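Long-range contacts in acetylene hydratase (Pelobacter acetylenicus, PDB 2E7Z), which catalyses the hydration of acetylene to acetaldehyde, using a tungsten-bis(molybdopterin guanine dinucleotide) cofactor and a [4Fe-4S] cluster: residues L350-E355 with Y404-F409; A397-K402 with A426-M431; A408-A413 with Q433-C438. All coordinates share one frame; numbering follows the deposited sequence.

Interaction 1 of 3, residues L350-E355 with Y404-F409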
loop_
_atom_site.group_PDB
_atom_site.type_symbol
_atom_site.label_atom_id
_atom_site.label_comp_id
_atom_site.label_asym_id
_atom_site.label_seq_id
_atom_site.Cartn_x
_atom_site.Cartn_y
_atom_site.Cartn_z
ATOM N N LEU A 350 -10.640 4.210 -21.414
ATOM C CA LEU A 350 -9.342 3.782 -21.937
ATOM C C LEU A 350 -8.408 3.343 -20.830
ATOM O O LEU A 350 -7.350 2.766 -21.109
ATOM C CB LEU A 350 -8.617 4.912 -22.676
ATOM C CG LEU A 350 -9.156 5.313 -24.063
ATOM C CD1 LEU A 350 -8.394 6.523 -24.602
ATOM C CD2 LEU A 350 -9.110 4.159 -25.043
ATOM N N GLN A 351 -8.752 3.653 -19.581
ATOM C CA GLN A 351 -7.845 3.384 -18.467
ATOM C C GLN A 351 -7.247 1.999 -18.595
ATOM O O GLN A 351 -7.969 1.014 -18.701
ATOM C CB GLN A 351 -8.589 3.519 -17.150
ATOM C CG GLN A 351 -7.631 3.519 -15.927
ATOM C CD GLN A 351 -8.371 3.961 -14.686
ATOM O OE1 GLN A 351 -9.458 3.449 -14.394
ATOM N NE2 GLN A 351 -7.819 4.916 -13.964
ATOM N N LEU A 352 -5.917 1.893 -18.512
ATOM C CA LEU A 352 -5.326 0.590 -18.750
ATOM C C LEU A 352 -5.665 -0.372 -17.643
ATOM O O LEU A 352 -5.559 -0.045 -16.466
ATOM C CB LEU A 352 -3.807 0.762 -18.865
ATOM C CG LEU A 352 -3.435 1.436 -20.196
ATOM C CD1 LEU A 352 -2.053 2.059 -20.165
ATOM C CD2 LEU A 352 -3.488 0.452 -21.333
ATOM N N GLY A 353 -6.083 -1.582 -18.015
ATOM C CA GLY A 353 -6.701 -2.502 -17.074
ATOM C C GLY A 353 -8.185 -2.691 -17.330
ATOM O O GLY A 353 -8.743 -3.724 -16.961
ATOM N N THR A 354 -8.809 -1.730 -17.998
ATOM C CA THR A 354 -10.239 -1.862 -18.276
ATOM C C THR A 354 -10.521 -3.142 -19.066
ATOM O O THR A 354 -11.559 -3.769 -18.849
ATOM C CB THR A 354 -10.754 -0.610 -18.995
ATOM O OG1 THR A 354 -10.539 0.532 -18.155
ATOM C CG2 THR A 354 -12.283 -0.712 -19.273
ATOM N N GLU A 355 -9.608 -3.538 -19.943
ATOM C CA GLU A 355 -9.795 -4.689 -20.807
ATOM C C GLU A 355 -9.274 -5.997 -20.213
ATOM O O GLU A 355 -9.481 -7.064 -20.819
ATOM C CB GLU A 355 -9.151 -4.443 -22.184
ATOM C CG GLU A 355 -9.670 -3.225 -22.943
ATOM C CD GLU A 355 -11.180 -3.172 -23.093
ATOM O OE1 GLU A 355 -11.803 -4.196 -23.474
ATOM O OE2 GLU A 355 -11.754 -2.091 -22.839
ATOM N N TYR A 404 -2.386 0.407 -26.493
ATOM C CA TYR A 404 -1.968 1.656 -27.096
ATOM C C TYR A 404 -0.721 2.138 -26.392
ATOM O O TYR A 404 -0.415 1.661 -25.289
ATOM C CB TYR A 404 -3.073 2.722 -27.020
ATOM C CG TYR A 404 -3.608 3.036 -25.627
ATOM C CD1 TYR A 404 -2.908 3.875 -24.763
ATOM C CD2 TYR A 404 -4.839 2.528 -25.211
ATOM C CE1 TYR A 404 -3.389 4.174 -23.502
ATOM C CE2 TYR A 404 -5.342 2.819 -23.952
ATOM C CZ TYR A 404 -4.594 3.652 -23.100
ATOM O OH TYR A 404 -5.082 4.004 -21.853
ATOM N N PRO A 405 0.018 3.046 -27.050
ATOM C CA PRO A 405 1.270 3.457 -26.422
ATOM C C PRO A 405 1.149 4.352 -25.209
ATOM O O PRO A 405 0.351 5.269 -25.178
ATOM C CB PRO A 405 2.002 4.222 -27.538
ATOM C CG PRO A 405 1.232 4.016 -28.781
ATOM C CD PRO A 405 -0.135 3.564 -28.418
ATOM N N VAL A 406 1.991 4.076 -24.221
ATOM C CA VAL A 406 2.255 5.001 -23.115
ATOM C C VAL A 406 3.720 5.402 -23.282
ATOM O O VAL A 406 4.585 4.526 -23.426
ATOM C CB VAL A 406 2.027 4.335 -21.758
ATOM C CG1 VAL A 406 2.568 5.202 -20.603
ATOM C CG2 VAL A 406 0.547 4.051 -21.573
ATOM N N LYS A 407 3.980 6.707 -23.360
ATOM C CA LYS A 407 5.274 7.219 -23.778
ATOM C C LYS A 407 5.828 8.276 -22.860
ATOM O O LYS A 407 6.987 8.640 -23.036
ATOM C CB LYS A 407 5.180 7.782 -25.214
ATOM C CG LYS A 407 5.012 6.659 -26.241
ATOM C CD LYS A 407 6.306 5.874 -26.435
ATOM C CE LYS A 407 6.100 4.805 -27.491
ATOM N NZ LYS A 407 7.367 4.100 -27.673
ATOM N N ALA A 408 5.033 8.770 -21.910
ATOM C CA ALA A 408 5.551 9.624 -20.836
ATOM C C ALA A 408 5.238 8.963 -19.504
ATOM O O ALA A 408 4.141 8.432 -19.344
ATOM C CB ALA A 408 4.954 11.039 -20.875
ATOM N N PHE A 409 6.171 9.025 -18.555
ATOM C CA PHE A 409 5.998 8.355 -17.281
ATOM C C PHE A 409 6.572 9.214 -16.152
ATOM O O PHE A 409 7.737 9.641 -16.207
ATOM C CB PHE A 409 6.614 6.956 -17.332
ATOM C CG PHE A 409 6.401 6.138 -16.075
ATOM C CD1 PHE A 409 7.304 6.157 -15.011
ATOM C CD2 PHE A 409 5.259 5.334 -15.972
ATOM C CE1 PHE A 409 7.073 5.369 -13.870
ATOM C CE2 PHE A 409 5.061 4.514 -14.840
ATOM C CZ PHE A 409 5.933 4.567 -13.794
#

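Interaction 2 of 3, residues A397-K402 with A426-M431. With NA (sodium ion), chain B.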
loop_
_atom_site.group_PDB
_atom_site.type_symbol
_atom_site.label_atom_id
_atom_site.label_comp_id
_atom_site.label_asym_id
_atom_site.label_seq_id
_atom_site.Cartn_x
_atom_site.Cartn_y
_atom_site.Cartn_z
ATOM N N ALA A 397 1.726 -1.746 -21.642
ATOM C CA ALA A 397 1.483 -0.753 -22.695
ATOM C C ALA A 397 2.753 0.041 -22.932
ATOM O O ALA A 397 3.117 0.337 -24.061
ATOM C CB ALA A 397 0.339 0.163 -22.301
ATOM N N MET A 398 3.434 0.372 -21.842
ATOM C CA MET A 398 4.743 1.035 -21.958
ATOM C C MET A 398 5.731 0.228 -22.806
ATOM O O MET A 398 6.389 0.773 -23.706
ATOM C CB MET A 398 5.330 1.318 -20.576
ATOM C CG MET A 398 4.541 2.389 -19.837
ATOM S SD MET A 398 4.908 2.402 -18.058
ATOM C CE MET A 398 6.624 3.019 -18.071
ATOM N N ALA A 399 5.785 -1.076 -22.553
ATOM C CA ALA A 399 6.756 -1.967 -23.183
ATOM C C ALA A 399 6.402 -2.345 -24.620
ATOM O O ALA A 399 7.266 -2.428 -25.483
ATOM C CB ALA A 399 6.903 -3.252 -22.337
ATOM N N THR A 400 5.118 -2.616 -24.870
ATOM C CA THR A 400 4.693 -3.210 -26.154
ATOM C C THR A 400 3.899 -2.269 -27.048
ATOM O O THR A 400 3.661 -2.595 -28.203
ATOM C CB THR A 400 3.807 -4.470 -25.965
ATOM O OG1 THR A 400 2.562 -4.087 -25.370
ATOM C CG2 THR A 400 4.542 -5.522 -25.103
ATOM N N GLU A 401 3.456 -1.143 -26.498
ATOM C CA GLU A 401 2.588 -0.192 -27.193
ATOM C C GLU A 401 1.165 -0.738 -27.383
ATOM O O GLU A 401 0.375 -0.170 -28.146
ATOM C CB GLU A 401 3.186 0.296 -28.539
ATOM C CG GLU A 401 4.626 0.757 -28.353
ATOM C CD GLU A 401 5.102 1.774 -29.374
ATOM O OE1 GLU A 401 4.251 2.342 -30.068
ATOM O OE2 GLU A 401 6.331 1.998 -29.433
ATOM N N LYS A 402 0.795 -1.830 -26.688
ATOM C CA LYS A 402 -0.564 -2.406 -26.781
ATOM C C LYS A 402 -1.201 -2.392 -25.403
ATOM O O LYS A 402 -0.516 -2.680 -24.404
ATOM C CB LYS A 402 -0.499 -3.829 -27.322
ATOM C CG LYS A 402 -0.039 -3.908 -28.778
ATOM C CD LYS A 402 -1.070 -3.327 -29.726
ATOM C CE LYS A 402 -0.575 -3.425 -31.174
ATOM N NZ LYS A 402 -1.102 -2.316 -31.982
ATOM N N ALA A 426 8.926 -3.986 -16.178
ATOM C CA ALA A 426 8.897 -2.585 -15.806
ATOM C C ALA A 426 10.111 -1.880 -16.419
ATOM O O ALA A 426 9.977 -0.773 -16.924
ATOM C CB ALA A 426 8.840 -2.406 -14.303
ATOM N N LEU A 427 11.277 -2.537 -16.397
ATOM C CA LEU A 427 12.472 -1.993 -17.037
ATOM C C LEU A 427 12.222 -1.812 -18.547
ATOM O O LEU A 427 12.513 -0.753 -19.108
ATOM C CB LEU A 427 13.696 -2.878 -16.777
ATOM C CG LEU A 427 14.951 -2.385 -17.506
ATOM C CD1 LEU A 427 15.360 -0.953 -17.115
ATOM C CD2 LEU A 427 16.066 -3.383 -17.216
ATOM N N LYS A 428 11.662 -2.838 -19.202
ATOM C CA LYS A 428 11.396 -2.740 -20.627
ATOM C C LYS A 428 10.441 -1.558 -20.908
ATOM O O LYS A 428 10.630 -0.789 -21.856
ATOM C CB LYS A 428 10.791 -4.051 -21.172
ATOM C CG LYS A 428 10.486 -3.956 -22.653
ATOM C CD LYS A 428 9.949 -5.232 -23.224
ATOM C CE LYS A 428 9.557 -4.946 -24.661
ATOM N NZ LYS A 428 9.212 -6.170 -25.421
ATOM N N GLY A 429 9.417 -1.426 -20.070
ATOM C CA GLY A 429 8.446 -0.335 -20.207
ATOM C C GLY A 429 9.128 1.021 -20.104
ATOM O O GLY A 429 8.957 1.887 -20.942
ATOM N N LEU A 430 9.946 1.197 -19.058
ATOM C CA LEU A 430 10.692 2.451 -18.874
ATOM C C LEU A 430 11.648 2.724 -20.050
ATOM O O LEU A 430 11.733 3.855 -20.536
ATOM C CB LEU A 430 11.453 2.421 -17.526
ATOM C CG LEU A 430 10.481 2.519 -16.334
ATOM C CD1 LEU A 430 11.270 2.153 -15.047
ATOM C CD2 LEU A 430 9.894 3.919 -16.223
ATOM N N MET A 431 12.325 1.692 -20.542
ATOM C CA MET A 431 13.254 1.865 -21.669
ATOM C C MET A 431 12.535 2.235 -22.981
ATOM O O MET A 431 13.180 2.714 -23.909
ATOM C CB MET A 431 14.129 0.613 -21.860
ATOM C CG MET A 431 15.149 0.407 -20.743
ATOM S SD MET A 431 16.338 1.762 -20.681
ATOM C CE MET A 431 17.150 1.608 -22.280
HETATM NA NA NA B . 7.860 1.471 -30.710
HETATM O O HOH W 1 8.040 -0.346 -29.725
HETATM O O HOH W 2 9.472 0.977 -31.981
HETATM O O HOH W 3 9.253 2.394 -29.332
#

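Interaction 3 of 3, residues A408-A413 with Q433-C438. With MGD (2-amino-5,6-dimercapto-7-methyl-3,7,8a,9-tetrahydro-8-oxa-1,3,9,10-tetraaza-anthracen-4-one guanosine dinucleotide), chain E.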
loop_
_atom_site.group_PDB
_atom_site.type_symbol
_atom_site.label_atom_id
_atom_site.label_comp_id
_atom_site.label_asym_id
_atom_site.label_seq_id
_atom_site.Cartn_x
_atom_site.Cartn_y
_atom_site.Cartn_z
ATOM N N ALA A 408 5.033 8.770 -21.910
ATOM C CA ALA A 408 5.551 9.624 -20.836
ATOM C C ALA A 408 5.238 8.963 -19.504
ATOM O O ALA A 408 4.141 8.432 -19.344
ATOM C CB ALA A 408 4.954 11.039 -20.875
ATOM N N PHE A 409 6.171 9.025 -18.555
ATOM C CA PHE A 409 5.998 8.355 -17.281
ATOM C C PHE A 409 6.572 9.214 -16.152
ATOM O O PHE A 409 7.737 9.641 -16.207
ATOM C CB PHE A 409 6.614 6.956 -17.332
ATOM C CG PHE A 409 6.401 6.138 -16.075
ATOM C CD1 PHE A 409 7.304 6.157 -15.011
ATOM C CD2 PHE A 409 5.259 5.334 -15.972
ATOM C CE1 PHE A 409 7.073 5.369 -13.870
ATOM C CE2 PHE A 409 5.061 4.514 -14.840
ATOM C CZ PHE A 409 5.933 4.567 -13.794
ATOM N N PHE A 410 5.732 9.500 -15.150
ATOM C CA PHE A 410 6.159 10.263 -13.981
ATOM C C PHE A 410 6.144 9.345 -12.767
ATOM O O PHE A 410 5.119 8.701 -12.483
ATOM C CB PHE A 410 5.272 11.475 -13.653
ATOM C CG PHE A 410 5.191 12.537 -14.702
ATOM C CD1 PHE A 410 6.007 12.566 -15.813
ATOM C CD2 PHE A 410 4.245 13.553 -14.527
ATOM C CE1 PHE A 410 5.897 13.600 -16.765
ATOM C CE2 PHE A 410 4.137 14.587 -15.452
ATOM C CZ PHE A 410 4.997 14.619 -16.559
ATOM N N ALA A 411 7.242 9.343 -12.016
ATOM C CA ALA A 411 7.360 8.613 -10.752
ATOM C C ALA A 411 7.420 9.636 -9.634
ATOM O O ALA A 411 8.410 10.393 -9.560
ATOM C CB ALA A 411 8.588 7.709 -10.746
ATOM N N LEU A 412 6.415 9.674 -8.761
ATOM C CA LEU A 412 6.306 10.676 -7.697
ATOM C C LEU A 412 6.401 9.964 -6.372
ATOM O O LEU A 412 5.480 9.271 -5.964
ATOM C CB LEU A 412 4.994 11.472 -7.799
ATOM C CG LEU A 412 4.677 12.057 -9.176
ATOM C CD1 LEU A 412 3.277 12.692 -9.225
ATOM C CD2 LEU A 412 5.747 13.020 -9.614
ATOM N N ALA A 413 7.566 10.099 -5.721
ATOM C CA ALA A 413 7.907 9.367 -4.493
ATOM C C ALA A 413 7.614 7.880 -4.656
ATOM O O ALA A 413 7.025 7.244 -3.788
ATOM C CB ALA A 413 7.226 9.960 -3.268
ATOM N N GLN A 433 10.066 4.516 -23.075
ATOM C CA GLN A 433 9.494 5.854 -22.866
ATOM C C GLN A 433 10.225 6.926 -23.635
ATOM O O GLN A 433 11.424 6.828 -23.841
ATOM C CB GLN A 433 9.475 6.219 -21.369
ATOM C CG GLN A 433 8.628 5.290 -20.504
ATOM C CD GLN A 433 7.225 5.180 -21.083
ATOM O OE1 GLN A 433 6.420 6.084 -20.916
ATOM N NE2 GLN A 433 6.940 4.086 -21.791
ATOM N N ASP A 434 9.467 7.939 -24.060
ATOM C CA ASP A 434 10.058 9.147 -24.648
ATOM C C ASP A 434 10.365 10.198 -23.572
ATOM O O ASP A 434 11.259 11.018 -23.754
ATOM C CB ASP A 434 9.101 9.737 -25.685
ATOM C CG ASP A 434 8.979 8.884 -26.913
ATOM O OD1 ASP A 434 9.946 8.169 -27.252
ATOM O OD2 ASP A 434 7.917 8.946 -27.546
ATOM N N LEU A 435 9.675 10.140 -22.432
ATOM C CA LEU A 435 9.898 11.070 -21.325
ATOM C C LEU A 435 9.668 10.374 -20.010
ATOM O O LEU A 435 8.594 9.817 -19.804
ATOM C CB LEU A 435 8.951 12.276 -21.415
ATOM C CG LEU A 435 8.978 13.282 -20.255
ATOM C CD1 LEU A 435 10.324 14.008 -20.155
ATOM C CD2 LEU A 435 7.896 14.320 -20.428
ATOM N N VAL A 436 10.661 10.420 -19.124
ATOM C CA VAL A 436 10.515 9.908 -17.759
ATOM C C VAL A 436 10.953 10.996 -16.803
ATOM O O VAL A 436 12.050 11.575 -16.961
ATOM C CB VAL A 436 11.340 8.628 -17.529
ATOM C CG1 VAL A 436 11.324 8.148 -16.066
ATOM C CG2 VAL A 436 10.897 7.549 -18.494
ATOM N N VAL A 437 10.097 11.322 -15.844
ATOM C CA VAL A 437 10.425 12.299 -14.804
ATOM C C VAL A 437 10.322 11.605 -13.459
ATOM O O VAL A 437 9.316 10.934 -13.182
ATOM C CB VAL A 437 9.439 13.480 -14.851
ATOM C CG1 VAL A 437 9.676 14.453 -13.675
ATOM C CG2 VAL A 437 9.462 14.199 -16.218
ATOM N N CYS A 438 11.352 11.720 -12.630
ATOM C CA CYS A 438 11.372 11.103 -11.310
ATOM C C CYS A 438 11.503 12.159 -10.245
ATOM O O CYS A 438 12.518 12.864 -10.244
ATOM C CB CYS A 438 12.454 10.024 -11.218
ATOM S SG CYS A 438 12.487 9.194 -9.623
HETATM P PB MGD E . 9.254 2.580 -2.735
HETATM O O1B MGD E . 8.961 1.695 -3.921
HETATM O O2B MGD E . 10.421 2.291 -1.864
HETATM O O3B MGD E . 7.995 2.664 -1.745
HETATM O O3A MGD E . 5.700 1.748 -2.199
HETATM P PA MGD E . 6.479 3.144 -1.977
HETATM O O1A MGD E . 6.086 3.805 -0.691
HETATM O O2A MGD E . 6.343 3.885 -3.273
HETATM O "O5'" MGD E . 9.391 4.073 -3.329
HETATM C "C5'" MGD E . 9.257 5.179 -2.452
HETATM C "C4'" MGD E . 10.147 6.272 -3.010
HETATM O "O4'" MGD E . 9.800 7.488 -2.331
HETATM C "C3'" MGD E . 11.626 6.083 -2.691
HETATM O "O3'" MGD E . 12.372 6.099 -3.919
HETATM C "C2'" MGD E . 12.025 7.247 -1.760
HETATM O "O2'" MGD E . 13.358 7.770 -1.926
HETATM C "C1'" MGD E . 10.996 8.278 -2.138
HETATM N N9 MGD E . 10.626 9.248 -1.096
HETATM C C8 MGD E . 10.466 9.018 0.231
HETATM N N7 MGD E . 10.023 10.120 0.857
HETATM C C5 MGD E . 9.825 11.055 -0.099
HETATM C C6 MGD E . 9.368 12.433 -0.151
HETATM O O6 MGD E . 9.011 13.037 0.882
HETATM N N1 MGD E . 9.314 12.995 -1.370
HETATM C C2 MGD E . 9.733 12.430 -2.497
HETATM N N2 MGD E . 9.621 13.122 -3.667
HETATM N N3 MGD E . 10.171 11.175 -2.522
HETATM C C4 MGD E . 10.221 10.477 -1.369
HETATM C C10 MGD E . 5.255 1.043 -1.040
HETATM C C11 MGD E . 4.264 0.004 -1.518
HETATM O O11 MGD E . 5.025 -0.930 -2.281
HETATM C C12 MGD E . 3.606 -0.669 -0.338
HETATM S S12 MGD E . 2.864 0.317 0.846
HETATM C C13 MGD E . 3.552 -2.008 -0.249
HETATM S S13 MGD E . 2.932 -2.801 1.126
HETATM C C14 MGD E . 4.048 -2.916 -1.331
HETATM N N15 MGD E . 5.257 -3.627 -0.943
HETATM C C16 MGD E . 5.803 -4.376 -1.943
HETATM C C17 MGD E . 6.534 -5.633 -1.731
HETATM O O17 MGD E . 6.681 -6.094 -0.578
HETATM N N18 MGD E . 7.022 -6.265 -2.817
HETATM C C19 MGD E . 6.870 -5.799 -4.083
HETATM N N19 MGD E . 7.389 -6.475 -5.129
HETATM N N20 MGD E . 6.237 -4.647 -4.339
HETATM C C21 MGD E . 5.693 -3.933 -3.345
HETATM N N22 MGD E . 5.037 -2.804 -3.626
HETATM C C23 MGD E . 4.281 -2.099 -2.612
#

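Interaction 1 of 3, residues L350-E355 with Y404-F409
Tyr404 meets the loop 350-355 through both its hydroxyl and its ring. Tyr404 OH lies 2.7 Å from Leu350 O, which sits at the ring edge and in the ring plane. Asn130 OD1 also lies within hydrogen-bonding distance of this hydroxyl, so two acceptors compete for its one proton. The apolar part is a CH-pi contact, in which Leu352 CD2 rides over one ring face, 4.2 Å from the Tyr404 centroid and 28° off the normal. With CG placed between the backbone N and the carbonyl carbon (chi1 56°), Tyr404 projects its ring toward the loop, where Leu350 CB adds a contact 4.1 Å from CE2. The other branch of Leu352 passes the ring, CD1 reaching 3.6 Å from Val406 CG2. A phenylalanine in place of Tyr404 would probably leave Leu350 O and Asn130 OD1 without the hydroxyl they share. Within the loop, Gln351 O is gripped twice by Thr354, through N and through OG1 at 2.7 Å. Gly353 takes the positive phi of the third position, as a type II beta turn requires, and Leu352, which lies over one face of the Tyr404 ring, occupies the second.

Interaction 2 of 3, residues A397-K402 with A426-M431
Ala399 and Gly429 bring two helices to within 3.8 Å, measured CA to CA, an exceptionally short approach that no hydrogen bond between the segments accompanies. Gly429 makes it possible: its CA lies 3.5 Å from Met398 CB, and a beta carbon on this residue would be jammed against that same atom. On one flank of the glycine, Lys428 runs fully extended alongside Ala399. Its CG and CD both touch Ala399 CB, CG at 3.7 Å, and CE passes 3.5 Å from Ala399 O, so the aliphatic stem does the packing. On the other flank, Met398 and Leu430 lie side by side and point the same way. The bend at the end of the methionine (chi3 69°) turns CE to within 3.9 Å of Leu430 CD2, and Phe409 of strand 408-412 packs on both side chains.

Past this crossing, helix 391-400 stops. Glu401 adopts a positive phi, and Lys402 N donates to Thr400 OG1 in an ST turn. Glu401 OE2 then binds a sodium ion at 2.1 Å, with three waters among the other ligands, and also pairs with Lys407 NZ, which probably helps to balance its charge. The backbone-to-backbone approach at Ala399 and Gly429 is characteristic of glycine-mediated helix-helix packing.

Interaction 3 of 3, residues A408-A413 with Q433-C438
The Phe410 ring has Leu435 CD2 at its edge, 4.2 Å from CE1, and Val437 CG2 approaching obliquely, 3.7 Å from the same CE1. Phe410 CG stands anti to the carbonyl carbon (chi1 -62°), which sets the ring beside Val437 on the sheet face that also carries Ala408 and Leu435. Phe409 goes to the opposite face. Its CB passes 3.7 Å from Gln433 OE1, while its ring leans away from strand 435-438 toward Leu394 and Met398 of helix 391-400. The bent Gln433 chain carries its amide back over the strand start, where NE2 donates to Val406 O and Gly429 O.

Between these two layers of side chains the backbones form a parallel ladder, their axes 4.7 Å apart and only 7° from alignment. Phe409 uses both its polar backbone atoms in it: N donates to Leu435 O at 2.8 Å, and O accepts from Val437 N at 2.9 Å. Ala411 N closes the next rung on Val437 O, with 170° at the hydrogen. Between these bonds CA-H...O contacts, such as Phe410 CA to Val437 O, draw the strands together. Just past the strand, Ala413 CB rests 3.3 Å from N3 of the cofactor's guanine. Two adjacent parallel strands linked through helix 423-431 make a beta-alpha-beta unit, which here meets its dinucleotide at the C-terminal end of a strand.

How the interactions relate
From the N terminus, the loop 350-355 comes first and waits about fifty residues for Tyr404-Phe409, so interaction 1 closes the longest loop. Helix 391-400 lies inside that span, yet its end pairs forward with helix 423-431, and interaction 2 therefore crosses interaction 1. Interaction 3 starts on Ala408 and Phe409, where interaction 1 ends, and joins strand 408-412 to strand 435-440 around the crossover helix; interaction 3 crosses interaction 2 but only adjoins interaction 1. Physical contacts follow this interlocking: Val406 CG1 packs on Met398 CG at 3.5 Å, and Lys407 O probably accepts from Asp434 N. Together they tie the loop after helix 345-350 and two helices to neighbouring strands of one sheet.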